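Bifunctional enzyme cysn/cysc (PDB 4BZP) catalyses the ATP-dependent 3'-phosphorylation of adenosine 5'-phosphosulfate (APS) as the kinase part of a bifunctional sulfate-activating enzyme. Local coordinates at residues T7-G12 / V80-I85. Numbering follows the deposited sequence.
Sequences TVWFTG and VLVPAI
Val80 O receives the amide of Val8 in a nearly straight bond (N to O 2.8 Å, 169° at the hydrogen), while CB of Val80 lies beside OG1 of Thr7, a hydroxyl whose hydrogen bond goes to His99. On the other face of the sheet Leu81 runs alongside Val8, its CD2 3.9 Å from Val8 CB. Val82 N returns a bond to Val8 O, and Val82 O accepts Phe10 N at 2.9 Å; Val8 thus bonds to both neighbours of Leu81, the parallel pattern, and the strand directions differ by 8°. With CG1 anti to the backbone N (chi1 -176°), Val82 sets that methyl over one face of Trp9, 4.0 Å from the centroid of the six-membered ring, a CH-pi contact. The two strands are neighbours in the parallel sheet of the P-loop kinase fold, and 7-12 runs into the Walker A loop that binds ADP. Past Pro83, whose CA approaches Phe10 CB, a water lies 2.8 Å from Phe10 O and farther from Val82 O, placed to donate to either. Ala84 O takes a CA-H...O contact from Thr11. Ile85 O, finally, accepts Gly12 N at 3.2 Å and lies 2.8 Å from Thr11 OG1, a hydroxyl bonded to Tyr145 OH; Ser86 O competes for its proton.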
loop_
_atom_site.group_PDB
_atom_site.type_symbol
_atom_site.label_atom_id
_atom_site.label_comp_id
_atom_site.label_asym_id
_atom_site.label_seq_id
_atom_site.Cartn_x
_atom_site.Cartn_y
_atom_site.Cartn_z
ATOM N N THR A 7 -5.490 -10.468 -7.784
ATOM C CA THR A 7 -4.781 -10.994 -6.612
ATOM C C THR A 7 -4.902 -12.486 -6.434
ATOM O O THR A 7 -6.003 -13.036 -6.491
ATOM C CB THR A 7 -5.258 -10.308 -5.310
ATOM O OG1 THR A 7 -4.935 -8.901 -5.412
ATOM C CG2 THR A 7 -4.623 -10.892 -4.038
ATOM N N VAL A 8 -3.757 -13.147 -6.226
ATOM C CA VAL A 8 -3.707 -14.517 -5.800
ATOM C C VAL A 8 -3.380 -14.549 -4.317
ATOM O O VAL A 8 -2.304 -14.102 -3.917
ATOM C CB VAL A 8 -2.639 -15.296 -6.589
ATOM C CG1 VAL A 8 -2.606 -16.744 -6.124
ATOM C CG2 VAL A 8 -2.907 -15.203 -8.072
ATOM N N TRP A 9 -4.288 -15.060 -3.506
ATOM C CA TRP A 9 -4.198 -15.079 -2.043
ATOM C C TRP A 9 -3.933 -16.499 -1.641
ATOM O O TRP A 9 -4.843 -17.384 -1.707
ATOM C CB TRP A 9 -5.498 -14.569 -1.443
ATOM C CG TRP A 9 -5.481 -14.247 0.005
ATOM C CD1 TRP A 9 -5.732 -15.080 1.015
ATOM C CD2 TRP A 9 -5.202 -12.949 0.591
ATOM N NE1 TRP A 9 -5.600 -14.407 2.212
ATOM C CE2 TRP A 9 -5.311 -13.092 1.969
ATOM C CE3 TRP A 9 -4.888 -11.693 0.079
ATOM C CZ2 TRP A 9 -5.108 -12.002 2.850
ATOM C CZ3 TRP A 9 -4.681 -10.652 0.981
ATOM C CH2 TRP A 9 -4.782 -10.844 2.297
ATOM N N PHE A 10 -2.711 -16.794 -1.231
ATOM C CA PHE A 10 -2.415 -18.100 -0.756
ATOM C C PHE A 10 -2.952 -18.324 0.642
ATOM O O PHE A 10 -3.339 -17.420 1.447
ATOM C CB PHE A 10 -0.926 -18.363 -0.761
ATOM C CG PHE A 10 -0.336 -18.441 -2.119
ATOM C CD1 PHE A 10 0.063 -17.294 -2.770
ATOM C CD2 PHE A 10 -0.205 -19.657 -2.765
ATOM C CE1 PHE A 10 0.565 -17.356 -4.044
ATOM C CE2 PHE A 10 0.294 -19.723 -4.041
ATOM C CZ PHE A 10 0.738 -18.571 -4.663
ATOM N N THR A 11 -2.965 -19.581 0.968
ATOM C CA THR A 11 -3.253 -19.973 2.366
ATOM C C THR A 11 -2.714 -21.380 2.552
ATOM O O THR A 11 -2.715 -22.183 1.630
ATOM C CB THR A 11 -4.755 -19.846 2.695
ATOM O OG1 THR A 11 -4.957 -20.242 4.064
ATOM C CG2 THR A 11 -5.626 -20.687 1.771
ATOM N N GLY A 12 -2.223 -21.664 3.736
ATOM C CA GLY A 12 -1.679 -22.958 4.100
ATOM C C GLY A 12 -0.699 -22.842 5.236
ATOM O O GLY A 12 -0.188 -21.755 5.542
ATOM N N VAL A 80 -0.829 -9.475 -8.165
ATOM C CA VAL A 80 -0.365 -9.493 -6.772
ATOM C C VAL A 80 -0.424 -10.913 -6.212
ATOM O O VAL A 80 -1.441 -11.574 -6.371
ATOM C CB VAL A 80 -1.183 -8.558 -5.881
ATOM C CG1 VAL A 80 -0.610 -8.459 -4.464
ATOM C CG2 VAL A 80 -1.231 -7.147 -6.492
ATOM N N LEU A 81 0.637 -11.346 -5.582
ATOM C CA LEU A 81 0.759 -12.704 -5.025
ATOM C C LEU A 81 0.989 -12.556 -3.551
ATOM O O LEU A 81 1.989 -11.905 -3.144
ATOM C CB LEU A 81 1.925 -13.405 -5.681
ATOM C CG LEU A 81 1.760 -13.549 -7.194
ATOM C CD1 LEU A 81 3.056 -13.442 -7.963
ATOM C CD2 LEU A 81 1.087 -14.875 -7.512
ATOM N N VAL A 82 0.099 -13.088 -2.718
ATOM C CA VAL A 82 0.156 -12.873 -1.255
ATOM C C VAL A 82 0.344 -14.206 -0.576
ATOM O O VAL A 82 -0.615 -14.994 -0.424
ATOM C CB VAL A 82 -1.127 -12.227 -0.763
ATOM C CG1 VAL A 82 -1.017 -11.923 0.737
ATOM C CG2 VAL A 82 -1.431 -10.973 -1.545
ATOM N N PRO A 83 1.587 -14.491 -0.121
ATOM C CA PRO A 83 1.847 -15.782 0.504
ATOM C C PRO A 83 1.722 -15.833 2.011
ATOM O O PRO A 83 2.622 -16.433 2.687
ATOM C CB PRO A 83 3.280 -16.041 0.096
ATOM C CG PRO A 83 3.902 -14.695 0.075
ATOM C CD PRO A 83 2.841 -13.793 -0.468
ATOM N N ALA A 84 0.568 -15.477 2.520
ATOM C CA ALA A 84 0.324 -15.479 3.972
ATOM C C ALA A 84 -0.350 -16.762 4.400
ATOM O O ALA A 84 -1.067 -17.410 3.626
ATOM C CB ALA A 84 -0.495 -14.270 4.364
ATOM N N ILE A 85 -0.126 -17.155 5.632
ATOM C CA ILE A 85 -0.714 -18.364 6.161
ATOM C C ILE A 85 -2.228 -18.257 6.102
ATOM O O ILE A 85 -2.903 -19.225 5.700
ATOM C CB ILE A 85 -0.235 -18.674 7.571
ATOM C CG1 ILE A 85 1.240 -19.090 7.524
ATOM C CG2 ILE A 85 -1.047 -19.817 8.240
ATOM C CD1 ILE A 85 1.870 -19.220 8.872
HETATM O O HOH W 1 -2.619 -14.845 2.187
#